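Local coordinates for Orf c02003 protein (Sulfolobus solfataricus P2, PDB 2Q00), which is of unknown function but belongs to the archaeal PaREP1/PaREP8 family, whose members are grouped with the helical C-terminal domains of nucleotidyltransferases, at residues Lys29-Ala34 and Lys84-Leu89; Lys39-Glu44 and Ile116-Ser121. One frame throughout, in Å; residues are numbered along the deposited sequence.

Contact 1 (Lys29-Ala34 and Lys84-Leu89); sequences KYYKAA and KSAWTL
Ala34 and Ala86 meet methyl to methyl, CB to CB at 3.3 Å, and with such small side chains between them the two helices run close, their local axes 8.5 Å apart. This is the tight part of the contact. Tyr31, one turn before Ala34, closes in on the same Ala86. With its CG anti to the backbone N (chi1 179°), the ring reaches across to helix 79-95, and its CD1 comes within 3.1 Å of Ala86 O and 3.9 Å of Ala86 CB. On the inner flank Leu89 sends CD1 to Tyr30 CB, 3.8 Å away, while the Tyr30 ring leads off toward helix 6-19, where its hydroxyl is hydrogen-bonded to Glu15. The looser flank lies at the partly exposed Trp87. There the Tyr31 and Trp87 side chains lie side by side and point the same way, and the Tyr31 hydroxyl comes up to the edge of the six-membered ring of Trp87, in the plane of the indole, with OH 3.5 Å from Trp87 CZ3. His90 stacks on the Tyr31 ring and also meets Trp87, extending this aromatic group. No hydrogen bond crosses between 29-34 and 84-89. At 146° between their directions, they form an antiparallel pair in the interior of an all-helical bundle, packed through a small alanine pair and the tyrosines around it.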
# COMPACT_ATOMS: atom_id res chain seq x y z
N LYS A 29 0.84 8.72 2.92
CA LYS A 29 0.95 8.59 1.47
C LYS A 29 1.47 7.22 1.10
O LYS A 29 1.04 6.64 0.09
CB LYS A 29 1.86 9.67 0.88
CG LYS A 29 1.11 10.90 0.37
CD LYS A 29 0.67 11.83 1.47
CE LYS A 29 -0.70 12.44 1.18
NZ LYS A 29 -0.89 12.83 -0.24
N TYR A 30 2.38 6.70 1.92
CA TYR A 30 2.92 5.37 1.69
C TYR A 30 1.78 4.37 1.83
O TYR A 30 1.70 3.40 1.09
CB TYR A 30 4.01 5.03 2.70
CG TYR A 30 5.36 5.64 2.40
CD1 TYR A 30 6.04 5.33 1.22
CD2 TYR A 30 5.97 6.53 3.30
CE1 TYR A 30 7.29 5.87 0.94
CE2 TYR A 30 7.23 7.08 3.04
CZ TYR A 30 7.89 6.74 1.85
OH TYR A 30 9.13 7.26 1.55
N TYR A 31 0.91 4.60 2.81
CA TYR A 31 -0.21 3.70 3.01
C TYR A 31 -1.16 3.78 1.82
O TYR A 31 -1.60 2.77 1.29
CB TYR A 31 -0.96 4.04 4.30
CG TYR A 31 -2.15 3.13 4.54
CD1 TYR A 31 -1.97 1.76 4.74
CD2 TYR A 31 -3.45 3.64 4.54
CE1 TYR A 31 -3.06 0.92 4.94
CE2 TYR A 31 -4.54 2.81 4.73
CZ TYR A 31 -4.34 1.45 4.93
OH TYR A 31 -5.41 0.61 5.09
N LYS A 32 -1.48 5.00 1.39
CA LYS A 32 -2.36 5.19 0.24
C LYS A 32 -1.75 4.52 -0.98
O LYS A 32 -2.46 3.96 -1.80
CB LYS A 32 -2.59 6.68 -0.03
CG LYS A 32 -3.56 7.32 0.94
CD LYS A 32 -3.80 8.78 0.61
CE LYS A 32 -4.86 9.41 1.53
NZ LYS A 32 -5.12 10.83 1.09
N ALA A 33 -0.42 4.58 -1.09
CA ALA A 33 0.28 3.94 -2.20
C ALA A 33 -0.00 2.44 -2.13
O ALA A 33 -0.22 1.78 -3.15
CB ALA A 33 1.80 4.19 -2.12
N ALA A 34 0.00 1.91 -0.91
CA ALA A 34 -0.25 0.48 -0.69
C ALA A 34 -1.68 0.12 -1.02
O ALA A 34 -1.94 -0.92 -1.64
CB ALA A 34 0.07 0.11 0.75
N LYS A 84 0.82 -5.76 5.83
CA LYS A 84 0.87 -5.48 7.27
C LYS A 84 1.68 -4.21 7.53
O LYS A 84 1.25 -3.33 8.28
CB LYS A 84 1.46 -6.66 8.04
CG LYS A 84 0.60 -7.92 8.02
CD LYS A 84 1.17 -9.01 8.94
CE LYS A 84 0.34 -10.30 8.88
NZ LYS A 84 0.37 -10.97 7.54
N SER A 85 2.86 -4.14 6.90
CA SER A 85 3.74 -2.97 7.03
C SER A 85 2.98 -1.69 6.66
O SER A 85 3.12 -0.64 7.32
CB SER A 85 4.94 -3.09 6.10
OG SER A 85 5.66 -4.27 6.37
N ALA A 86 2.20 -1.77 5.59
CA ALA A 86 1.42 -0.63 5.15
C ALA A 86 0.47 -0.25 6.29
O ALA A 86 0.34 0.93 6.65
CB ALA A 86 0.63 -0.98 3.86
N TRP A 87 -0.19 -1.26 6.87
CA TRP A 87 -1.13 -1.03 7.95
C TRP A 87 -0.43 -0.36 9.13
O TRP A 87 -0.95 0.59 9.71
CB TRP A 87 -1.77 -2.37 8.38
CG TRP A 87 -2.88 -2.24 9.40
CD1 TRP A 87 -2.86 -2.70 10.69
CD2 TRP A 87 -4.13 -1.57 9.23
NE1 TRP A 87 -4.03 -2.35 11.34
CE2 TRP A 87 -4.83 -1.66 10.47
CE3 TRP A 87 -4.74 -0.90 8.17
CZ2 TRP A 87 -6.09 -1.10 10.66
CZ3 TRP A 87 -6.00 -0.35 8.36
CH2 TRP A 87 -6.66 -0.44 9.60
N THR A 88 0.76 -0.86 9.47
CA THR A 88 1.54 -0.30 10.58
C THR A 88 1.84 1.16 10.34
O THR A 88 1.75 1.99 11.26
CB THR A 88 2.90 -0.99 10.75
OG1 THR A 88 2.72 -2.40 10.94
CG2 THR A 88 3.64 -0.39 11.94
N LEU A 89 2.22 1.47 9.11
CA LEU A 89 2.50 2.85 8.75
C LEU A 89 1.23 3.66 8.99
O LEU A 89 1.28 4.76 9.53
CB LEU A 89 2.92 2.94 7.27
CG LEU A 89 4.38 2.60 6.98
CD1 LEU A 89 4.65 2.49 5.50
CD2 LEU A 89 5.24 3.70 7.59

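Contact 2 (Lys39-Glu44 and Ile116-Ser121); sequences KLLVIE and IFAVNS
A nearly parallel pair of helix ends, 30° between their directions and 8.8 Å between their local axes, brings the last turns of helices 23-45 and 101-122 together. Ala118 is the meeting point: its CB sits 3.7 Å from Leu40 CD2 and 3.8 Å from Leu41 CG, so two consecutive leucines share one methyl. Leu41 also lays its CD2 along the backbone, 3.5 Å from Ala118 CA, and the same methyl touches the Ser121 hydroxyl. That hydroxyl, OG, is turned back on its own helix, between the backbone N and the carbonyl carbon (chi1 70°), where it donates to Ala118 O at 2.6 Å, in the carbonyl plane and on a lone pair. Its proton is thus spent inside the helix, and across the contact OG meets carbon atoms of Leu41 and of Glu44, whose CG is 3.4 Å from OG. Glu44 OE1 lies 3.4 Å from Ser121 O, an approach that is not a hydrogen bond. Leu114, touched by Leu41, and Leu122, touched by Leu40 and Glu44, extend the same interface along helix 101-122; beyond the pair, Leu41 reaches Leu72 in a loop and Val42 packs on helix 48-52.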
# COMPACT_ATOMS: atom_id res chain seq x y z
N LYS A 39 -5.66 -2.55 -4.88
CA LYS A 39 -6.77 -2.40 -5.81
C LYS A 39 -6.31 -2.82 -7.21
O LYS A 39 -6.96 -3.62 -7.88
CB LYS A 39 -7.28 -0.96 -5.84
CG LYS A 39 -7.91 -0.49 -4.55
CD LYS A 39 -8.41 0.94 -4.65
CE LYS A 39 -8.95 1.42 -3.31
NZ LYS A 39 -9.33 2.86 -3.40
N LEU A 40 -5.17 -2.29 -7.64
CA LEU A 40 -4.64 -2.62 -8.95
C LEU A 40 -4.47 -4.12 -9.12
O LEU A 40 -4.79 -4.68 -10.16
CB LEU A 40 -3.30 -1.92 -9.17
CG LEU A 40 -2.73 -1.94 -10.59
CD1 LEU A 40 -3.73 -1.30 -11.54
CD2 LEU A 40 -1.39 -1.20 -10.62
N LEU A 41 -3.95 -4.76 -8.09
CA LEU A 41 -3.71 -6.19 -8.11
C LEU A 41 -5.01 -6.98 -8.09
O LEU A 41 -5.09 -8.05 -8.69
CB LEU A 41 -2.84 -6.60 -6.91
CG LEU A 41 -1.37 -6.19 -7.03
CD1 LEU A 41 -0.68 -6.33 -5.68
CD2 LEU A 41 -0.70 -7.05 -8.09
N VAL A 42 -6.01 -6.46 -7.39
CA VAL A 42 -7.31 -7.12 -7.33
C VAL A 42 -7.90 -7.08 -8.74
O VAL A 42 -8.40 -8.09 -9.25
CB VAL A 42 -8.28 -6.38 -6.37
CG1 VAL A 42 -9.69 -6.93 -6.51
CG2 VAL A 42 -7.80 -6.52 -4.94
N ILE A 43 -7.84 -5.90 -9.35
CA ILE A 43 -8.34 -5.68 -10.69
C ILE A 43 -7.66 -6.59 -11.71
O ILE A 43 -8.33 -7.24 -12.51
CB ILE A 43 -8.13 -4.22 -11.13
CG1 ILE A 43 -8.92 -3.28 -10.20
CG2 ILE A 43 -8.54 -4.03 -12.59
CD1 ILE A 43 -10.42 -3.57 -10.16
N GLU A 44 -6.33 -6.63 -11.68
CA GLU A 44 -5.59 -7.47 -12.62
C GLU A 44 -5.84 -8.96 -12.41
O GLU A 44 -6.17 -9.68 -13.36
CB GLU A 44 -4.10 -7.17 -12.53
CG GLU A 44 -3.72 -5.77 -12.99
CD GLU A 44 -4.21 -5.46 -14.40
OE1 GLU A 44 -3.85 -6.22 -15.33
OE2 GLU A 44 -4.96 -4.46 -14.56
N ILE A 116 5.59 -2.04 -6.85
CA ILE A 116 6.14 -2.59 -8.07
C ILE A 116 5.49 -3.90 -8.47
O ILE A 116 5.31 -4.17 -9.65
CB ILE A 116 7.66 -2.79 -7.96
CG1 ILE A 116 7.97 -3.84 -6.89
CG2 ILE A 116 8.34 -1.45 -7.62
CD1 ILE A 116 9.44 -4.25 -6.83
N PHE A 117 5.11 -4.73 -7.50
CA PHE A 117 4.45 -5.97 -7.84
C PHE A 117 3.20 -5.63 -8.64
O PHE A 117 2.93 -6.24 -9.67
CB PHE A 117 4.05 -6.76 -6.58
CG PHE A 117 5.18 -7.56 -5.98
CD1 PHE A 117 6.04 -8.30 -6.79
CD2 PHE A 117 5.34 -7.62 -4.59
CE1 PHE A 117 7.06 -9.08 -6.23
CE2 PHE A 117 6.34 -8.40 -4.02
CZ PHE A 117 7.20 -9.14 -4.83
N ALA A 118 2.45 -4.64 -8.16
CA ALA A 118 1.24 -4.21 -8.84
C ALA A 118 1.56 -3.76 -10.26
O ALA A 118 1.08 -4.33 -11.24
CB ALA A 118 0.59 -3.08 -8.07
N VAL A 119 2.40 -2.73 -10.35
CA VAL A 119 2.81 -2.19 -11.63
C VAL A 119 3.18 -3.30 -12.62
O VAL A 119 2.93 -3.18 -13.82
CB VAL A 119 4.02 -1.27 -11.44
CG1 VAL A 119 4.50 -0.77 -12.78
CG2 VAL A 119 3.62 -0.11 -10.55
N ASN A 120 3.76 -4.38 -12.10
CA ASN A 120 4.15 -5.50 -12.95
C ASN A 120 2.98 -6.36 -13.39
O ASN A 120 2.98 -6.87 -14.51
CB ASN A 120 5.18 -6.37 -12.22
CG ASN A 120 6.57 -5.81 -12.32
OD1 ASN A 120 6.77 -4.59 -12.25
ND2 ASN A 120 7.56 -6.68 -12.48
N SER A 121 1.99 -6.52 -12.52
CA SER A 121 0.84 -7.34 -12.86
C SER A 121 0.10 -6.76 -14.07
O SER A 121 -0.73 -7.43 -14.67
CB SER A 121 -0.11 -7.45 -11.67
OG SER A 121 -0.75 -6.22 -11.41

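In the fold
Both contacts use helix 23-45, contact 1 along its middle and contact 2 near its C-terminal end, with centres about 15 Å apart and no touch between them. Their partners, helices 79-95 and 101-122, follow each other in the chain; one packs antiparallel to the shared helix and the other closer to parallel. Contact 1 lies near the centre of the molecule, is almost wholly buried and draws on aromatic rings as well as alanines. Contact 2 lies farther out and is only partly buried, and there aliphatic leucines give way to a serine and a glutamate. Between the segments themselves, both rest on van der Waals packing.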